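Local structure of 6-phospho-beta-glucosidase (Thermotoga maritima, 1UP7) at residues L187-E199 with Q350-V364. The protein hydrolyses cellobiose 6'-phosphate into glucose 6-phosphate and glucose, using NAD(+) and a manganese ion as cofactors. Residues are numbered along the deposited sequence; the frame is centred on the assembly and turned at random.
Sequences LKYYGLNHLSFIE and QGKGDHFALSFIHAV. With G6P (6-O-phosphono-alpha-D-glucopyranose), chain J.
Strand 195-199, paired antiparallel with 187-190 in a hairpin, runs nearly antiparallel to helix 355-364, their axes 9.0 Å apart at 161°, while the loop 350-354 leading into the helix passes alongside the backbone of Tyr189. There the Gln350 carboxamide grips the backbone of Tyr189 at both ends: NE2 gives a nearly straight bond to Tyr189 O (2.9 Å), approaching from above the carbonyl plane, and OE1 accepts from Tyr189 N (3.1 Å). Lys188, its CG anti to the backbone N (chi1 -177°) and its chain extended, lies across Gln350 and brings NZ to two loop carbonyls, Lys352 O at 2.7 Å and Gln350 O at 3.0 Å. A methionine in place of Lys188 would probably leave both carbonyls without their charged donor, Lys352 O with its water, and the bend of the loop less firmly held. Tyr190 OH accepts from Asp354 N (2.9 Å), so the phenol links the strand to the helix start, where Asp354 is the N-cap and bonds Phe356 N; its very short bond to Glu199 OE1 is doubtful in detail. Beyond this polar end the packing is apolar. Ala357 CB sits over one face of the Phe197 ring, 3.7 Å from its centroid, a CH-pi contact; Ile361 CD1 meets the edge of the Tyr190 ring and lies 3.5 Å from Gly191 CA. Farther along the helix, Leu195 and Val364 meet tip to tip, with Leu192 CD2 against Val364 CG1. The type II turn closing the hairpin carries His194, a manganese-binding residue, although no metal is modelled here; its NE2 is hydrogen-bonded to G6P O3. Helix 166-177 packs against Leu187, Tyr189 and Ile198, strand 333-341 against Tyr190 and Leu192, and Lys385 of the second subunit forms a salt bridge with Asp354.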
loop_
_atom_site.group_PDB
_atom_site.type_symbol
_atom_site.label_atom_id
_atom_site.label_comp_id
_atom_site.label_asym_id
_atom_site.label_seq_id
_atom_site.Cartn_x
_atom_site.Cartn_y
_atom_site.Cartn_z
ATOM N N LEU A 187 -16.988 13.078 -14.838
ATOM C CA LEU A 187 -16.212 13.877 -13.900
ATOM C C LEU A 187 -15.032 13.122 -13.293
ATOM O O LEU A 187 -15.128 11.923 -13.019
ATOM C CB LEU A 187 -17.125 14.302 -12.743
ATOM C CG LEU A 187 -18.033 15.546 -12.816
ATOM C CD1 LEU A 187 -18.259 16.150 -14.180
ATOM C CD2 LEU A 187 -19.335 15.254 -12.146
ATOM N N LYS A 188 -13.924 13.819 -13.064
ATOM C CA LYS A 188 -13.024 13.376 -12.013
ATOM C C LYS A 188 -13.511 14.044 -10.731
ATOM O O LYS A 188 -13.391 15.261 -10.550
ATOM C CB LYS A 188 -11.551 13.659 -12.294
ATOM C CG LYS A 188 -10.675 13.097 -11.184
ATOM C CD LYS A 188 -9.211 13.268 -11.480
ATOM C CE LYS A 188 -8.386 13.053 -10.221
ATOM N NZ LYS A 188 -6.945 12.843 -10.612
ATOM N N TYR A 189 -14.060 13.210 -9.856
ATOM C CA TYR A 189 -14.817 13.643 -8.701
ATOM C C TYR A 189 -14.437 12.766 -7.519
ATOM O O TYR A 189 -14.505 11.554 -7.609
ATOM C CB TYR A 189 -16.311 13.409 -8.995
ATOM C CG TYR A 189 -17.247 13.831 -7.882
ATOM C CD1 TYR A 189 -17.263 13.157 -6.653
ATOM C CD2 TYR A 189 -18.073 14.931 -8.040
ATOM C CE1 TYR A 189 -18.092 13.553 -5.614
ATOM C CE2 TYR A 189 -18.910 15.349 -7.043
ATOM C CZ TYR A 189 -18.915 14.670 -5.822
ATOM O OH TYR A 189 -19.768 15.120 -4.834
ATOM N N TYR A 190 -14.094 13.366 -6.393
ATOM C CA TYR A 190 -13.722 12.577 -5.220
ATOM C C TYR A 190 -13.815 13.420 -3.969
ATOM O O TYR A 190 -13.787 14.646 -4.011
ATOM C CB TYR A 190 -12.299 12.000 -5.350
ATOM C CG TYR A 190 -11.237 13.053 -5.661
ATOM C CD1 TYR A 190 -11.045 13.534 -6.961
ATOM C CD2 TYR A 190 -10.437 13.561 -4.654
ATOM C CE1 TYR A 190 -10.065 14.497 -7.223
ATOM C CE2 TYR A 190 -9.483 14.503 -4.912
ATOM C CZ TYR A 190 -9.297 14.975 -6.190
ATOM O OH TYR A 190 -8.340 15.932 -6.407
ATOM N N GLY A 191 -13.879 12.730 -2.853
ATOM C CA GLY A 191 -13.873 13.338 -1.546
ATOM C C GLY A 191 -14.823 12.548 -0.672
ATOM O O GLY A 191 -15.112 11.368 -0.889
ATOM N N LEU A 192 -15.294 13.222 0.352
ATOM C CA LEU A 192 -16.265 12.645 1.235
ATOM C C LEU A 192 -17.583 13.335 0.899
ATOM O O LEU A 192 -17.612 14.425 0.353
ATOM C CB LEU A 192 -15.855 12.933 2.673
ATOM C CG LEU A 192 -15.044 11.882 3.446
ATOM C CD1 LEU A 192 -14.194 10.914 2.627
ATOM C CD2 LEU A 192 -14.266 12.523 4.575
ATOM N N ASN A 193 -18.670 12.665 1.201
ATOM C CA ASN A 193 -19.985 13.286 1.205
ATOM C C ASN A 193 -19.988 14.654 1.902
ATOM O O ASN A 193 -19.547 14.774 3.037
ATOM C CB ASN A 193 -20.952 12.312 1.878
ATOM C CG ASN A 193 -22.403 12.750 1.793
ATOM O OD1 ASN A 193 -23.091 12.759 2.804
ATOM N ND2 ASN A 193 -22.876 13.104 0.597
ATOM N N HIS A 194 -20.456 15.692 1.217
ATOM C CA HIS A 194 -20.338 17.074 1.713
ATOM C C HIS A 194 -18.937 17.600 1.874
ATOM O O HIS A 194 -18.743 18.584 2.592
ATOM C CB HIS A 194 -21.072 17.233 3.052
ATOM C CG HIS A 194 -22.522 16.923 2.940
ATOM N ND1 HIS A 194 -23.165 16.030 3.766
ATOM C CD2 HIS A 194 -23.432 17.311 2.015
ATOM C CE1 HIS A 194 -24.428 15.926 3.389
ATOM N NE2 HIS A 194 -24.610 16.687 2.322
ATOM N N LEU A 195 -17.980 16.977 1.191
ATOM C CA LEU A 195 -16.571 17.317 1.303
ATOM C C LEU A 195 -15.874 16.767 0.060
ATOM O O LEU A 195 -14.983 15.921 0.129
ATOM C CB LEU A 195 -16.010 16.701 2.571
ATOM C CG LEU A 195 -14.722 17.303 3.114
ATOM C CD1 LEU A 195 -14.986 18.515 3.969
ATOM C CD2 LEU A 195 -13.947 16.268 3.870
ATOM N N SER A 196 -16.342 17.230 -1.087
ATOM C CA SER A 196 -15.971 16.652 -2.354
ATOM C C SER A 196 -15.454 17.727 -3.294
ATOM O O SER A 196 -15.705 18.928 -3.082
ATOM C CB SER A 196 -17.186 15.930 -2.962
ATOM O OG SER A 196 -18.244 16.855 -3.242
ATOM N N PHE A 197 -14.731 17.265 -4.316
ATOM C CA PHE A 197 -13.923 18.120 -5.165
ATOM C C PHE A 197 -14.055 17.619 -6.593
ATOM O O PHE A 197 -14.090 16.416 -6.837
ATOM C CB PHE A 197 -12.469 18.109 -4.677
ATOM C CG PHE A 197 -12.323 18.494 -3.227
ATOM C CD1 PHE A 197 -12.498 17.535 -2.210
ATOM C CD2 PHE A 197 -12.064 19.817 -2.874
ATOM C CE1 PHE A 197 -12.401 17.880 -0.879
ATOM C CE2 PHE A 197 -11.939 20.177 -1.554
ATOM C CZ PHE A 197 -12.106 19.213 -0.541
ATOM N N ILE A 198 -14.142 18.536 -7.543
ATOM C CA ILE A 198 -14.123 18.165 -8.942
ATOM C C ILE A 198 -12.859 18.735 -9.545
ATOM O O ILE A 198 -12.591 19.944 -9.440
ATOM C CB ILE A 198 -15.413 18.668 -9.684
ATOM C CG1 ILE A 198 -16.655 18.013 -9.092
ATOM C CG2 ILE A 198 -15.337 18.402 -11.211
ATOM C CD1 ILE A 198 -17.981 18.657 -9.504
ATOM N N GLU A 199 -12.099 17.855 -10.180
ATOM C CA GLU A 199 -10.812 18.209 -10.748
ATOM C C GLU A 199 -10.911 18.370 -12.258
ATOM O O GLU A 199 -10.230 19.230 -12.836
ATOM C CB GLU A 199 -9.784 17.137 -10.363
ATOM C CG GLU A 199 -8.325 17.545 -10.491
ATOM C CD GLU A 199 -7.395 16.631 -9.700
ATOM O OE1 GLU A 199 -7.841 15.920 -8.777
ATOM O OE2 GLU A 199 -6.200 16.617 -10.001
ATOM N N GLN A 350 -9.218 6.847 -11.223
ATOM C CA GLN A 350 -9.195 8.286 -11.489
ATOM C C GLN A 350 -7.810 8.941 -11.359
ATOM O O GLN A 350 -7.672 10.147 -11.636
ATOM C CB GLN A 350 -10.172 9.060 -10.577
ATOM C CG GLN A 350 -11.581 8.520 -10.489
ATOM C CD GLN A 350 -12.533 9.551 -9.906
ATOM O OE1 GLN A 350 -13.090 10.357 -10.645
ATOM N NE2 GLN A 350 -12.714 9.536 -8.575
ATOM N N GLY A 351 -6.806 8.180 -10.935
ATOM C CA GLY A 351 -5.468 8.725 -10.762
ATOM C C GLY A 351 -5.312 9.294 -9.364
ATOM O O GLY A 351 -5.932 8.802 -8.441
ATOM N N LYS A 352 -4.516 10.348 -9.219
ATOM C CA LYS A 352 -4.132 10.868 -7.920
ATOM C C LYS A 352 -5.070 11.988 -7.494
ATOM O O LYS A 352 -5.534 12.765 -8.337
ATOM C CB LYS A 352 -2.703 11.441 -7.973
ATOM C CG LYS A 352 -1.575 10.403 -8.176
ATOM C CD LYS A 352 -0.242 11.099 -8.573
ATOM C CE LYS A 352 0.958 10.135 -8.389
ATOM N NZ LYS A 352 1.877 10.048 -9.580
ATOM N N GLY A 353 -5.330 12.068 -6.191
ATOM C CA GLY A 353 -6.045 13.185 -5.616
ATOM C C GLY A 353 -5.096 14.334 -5.259
ATOM O O GLY A 353 -3.932 14.120 -4.888
ATOM N N ASP A 354 -5.621 15.554 -5.378
ATOM C CA ASP A 354 -4.924 16.800 -5.092
ATOM C C ASP A 354 -4.653 16.927 -3.567
ATOM O O ASP A 354 -5.543 16.648 -2.757
ATOM C CB ASP A 354 -5.832 17.942 -5.613
ATOM C CG ASP A 354 -5.223 19.332 -5.459
ATOM O OD1 ASP A 354 -5.144 19.812 -4.316
ATOM O OD2 ASP A 354 -4.810 20.023 -6.413
ATOM N N HIS A 355 -3.450 17.364 -3.179
ATOM C CA HIS A 355 -3.072 17.445 -1.757
ATOM C C HIS A 355 -4.030 18.315 -0.971
ATOM O O HIS A 355 -4.305 18.034 0.188
ATOM C CB HIS A 355 -1.637 17.958 -1.562
ATOM C CG HIS A 355 -0.600 17.103 -2.226
ATOM N ND1 HIS A 355 0.423 17.627 -2.989
ATOM C CD2 HIS A 355 -0.435 15.759 -2.245
ATOM C CE1 HIS A 355 1.163 16.641 -3.461
ATOM N NE2 HIS A 355 0.673 15.501 -3.012
ATOM N N PHE A 356 -4.550 19.364 -1.609
ATOM C CA PHE A 356 -5.483 20.300 -0.963
ATOM C C PHE A 356 -6.745 19.554 -0.577
ATOM O O PHE A 356 -7.241 19.664 0.544
ATOM C CB PHE A 356 -5.866 21.437 -1.917
ATOM C CG PHE A 356 -6.772 22.482 -1.316
ATOM C CD1 PHE A 356 -6.244 23.577 -0.632
ATOM C CD2 PHE A 356 -8.164 22.383 -1.440
ATOM C CE1 PHE A 356 -7.075 24.563 -0.104
ATOM C CE2 PHE A 356 -8.999 23.355 -0.898
ATOM C CZ PHE A 356 -8.447 24.459 -0.226
ATOM N N ALA A 357 -7.274 18.790 -1.512
ATOM C CA ALA A 357 -8.405 17.912 -1.208
ATOM C C ALA A 357 -8.069 16.847 -0.132
ATOM O O ALA A 357 -8.874 16.594 0.762
ATOM C CB ALA A 357 -8.946 17.258 -2.468
ATOM N N LEU A 358 -6.896 16.229 -0.223
ATOM C CA LEU A 358 -6.507 15.206 0.759
ATOM C C LEU A 358 -6.411 15.787 2.191
ATOM O O LEU A 358 -6.753 15.105 3.142
ATOM C CB LEU A 358 -5.208 14.517 0.347
ATOM C CG LEU A 358 -5.403 13.232 -0.468
ATOM C CD1 LEU A 358 -6.340 13.417 -1.662
ATOM C CD2 LEU A 358 -4.068 12.610 -0.902
ATOM N N SER A 359 -5.983 17.045 2.342
ATOM C CA SER A 359 -5.875 17.625 3.669
ATOM C C SER A 359 -7.228 17.537 4.370
ATOM O O SER A 359 -7.293 17.166 5.561
ATOM C CB SER A 359 -5.395 19.068 3.645
ATOM O OG SER A 359 -6.328 19.928 2.989
ATOM N N PHE A 360 -8.307 17.842 3.648
ATOM C CA PHE A 360 -9.637 17.704 4.251
ATOM C C PHE A 360 -10.095 16.252 4.378
ATOM O O PHE A 360 -10.571 15.866 5.429
ATOM C CB PHE A 360 -10.701 18.515 3.505
ATOM C CG PHE A 360 -10.426 19.996 3.497
ATOM C CD1 PHE A 360 -10.727 20.781 4.615
ATOM C CD2 PHE A 360 -9.865 20.595 2.380
ATOM C CE1 PHE A 360 -10.467 22.145 4.609
ATOM C CE2 PHE A 360 -9.613 21.956 2.362
ATOM C CZ PHE A 360 -9.903 22.724 3.480
ATOM N N ILE A 361 -9.946 15.454 3.321
ATOM C CA ILE A 361 -10.461 14.105 3.339
ATOM C C ILE A 361 -9.856 13.267 4.474
ATOM O O ILE A 361 -10.596 12.567 5.195
ATOM C CB ILE A 361 -10.243 13.406 1.978
ATOM C CG1 ILE A 361 -10.976 14.159 0.827
ATOM C CG2 ILE A 361 -10.608 11.919 2.073
ATOM C CD1 ILE A 361 -10.555 13.688 -0.571
ATOM N N HIS A 362 -8.522 13.324 4.629
ATOM C CA HIS A 362 -7.849 12.558 5.664
ATOM C C HIS A 362 -8.378 12.998 7.047
ATOM O O HIS A 362 -8.758 12.171 7.861
ATOM C CB HIS A 362 -6.326 12.791 5.609
ATOM C CG HIS A 362 -5.597 11.977 4.593
ATOM N ND1 HIS A 362 -5.673 10.597 4.542
ATOM C CD2 HIS A 362 -4.725 12.343 3.618
ATOM C CE1 HIS A 362 -4.895 10.150 3.571
ATOM N NE2 HIS A 362 -4.295 11.186 3.007
ATOM N N ALA A 363 -8.398 14.301 7.317
ATOM C CA ALA A 363 -8.755 14.782 8.659
ATOM C C ALA A 363 -10.188 14.376 9.040
ATOM O O ALA A 363 -10.468 13.890 10.145
ATOM C CB ALA A 363 -8.582 16.362 8.774
ATOM N N VAL A 364 -11.104 14.555 8.102
ATOM C CA VAL A 364 -12.473 14.197 8.391
ATOM C C VAL A 364 -12.659 12.683 8.451
ATOM O O VAL A 364 -13.434 12.186 9.278
ATOM C CB VAL A 364 -13.422 14.870 7.398
ATOM C CG1 VAL A 364 -14.851 14.368 7.577
ATOM C CG2 VAL A 364 -13.339 16.406 7.605
HETATM C C1 G6P J . -28.430 19.784 0.273
HETATM C C2 G6P J . -27.571 18.610 0.819
HETATM C C3 G6P J . -28.459 17.639 1.597
HETATM C C4 G6P J . -29.059 18.408 2.762
HETATM C C5 G6P J . -29.952 19.527 2.190
HETATM C C6 G6P J . -30.545 20.363 3.315
HETATM O O1 G6P J . -27.682 20.794 -0.429
HETATM O O2 G6P J . -26.888 17.880 -0.199
HETATM O O3 G6P J . -27.758 16.470 2.036
HETATM O O4 G6P J . -29.746 17.526 3.650
HETATM O O5 G6P J . -29.203 20.415 1.319
HETATM O O6 G6P J . -31.822 20.868 2.959
HETATM P P G6P J . -32.906 21.239 4.090
HETATM O O1P G6P J . -34.190 21.542 3.352
HETATM O O2P G6P J . -32.559 22.450 4.943
HETATM O O3P G6P J . -33.070 20.025 4.961
HETATM O O HOH W 1 -13.081 10.091 -13.218
HETATM O O HOH W 2 -4.520 15.379 -8.615
#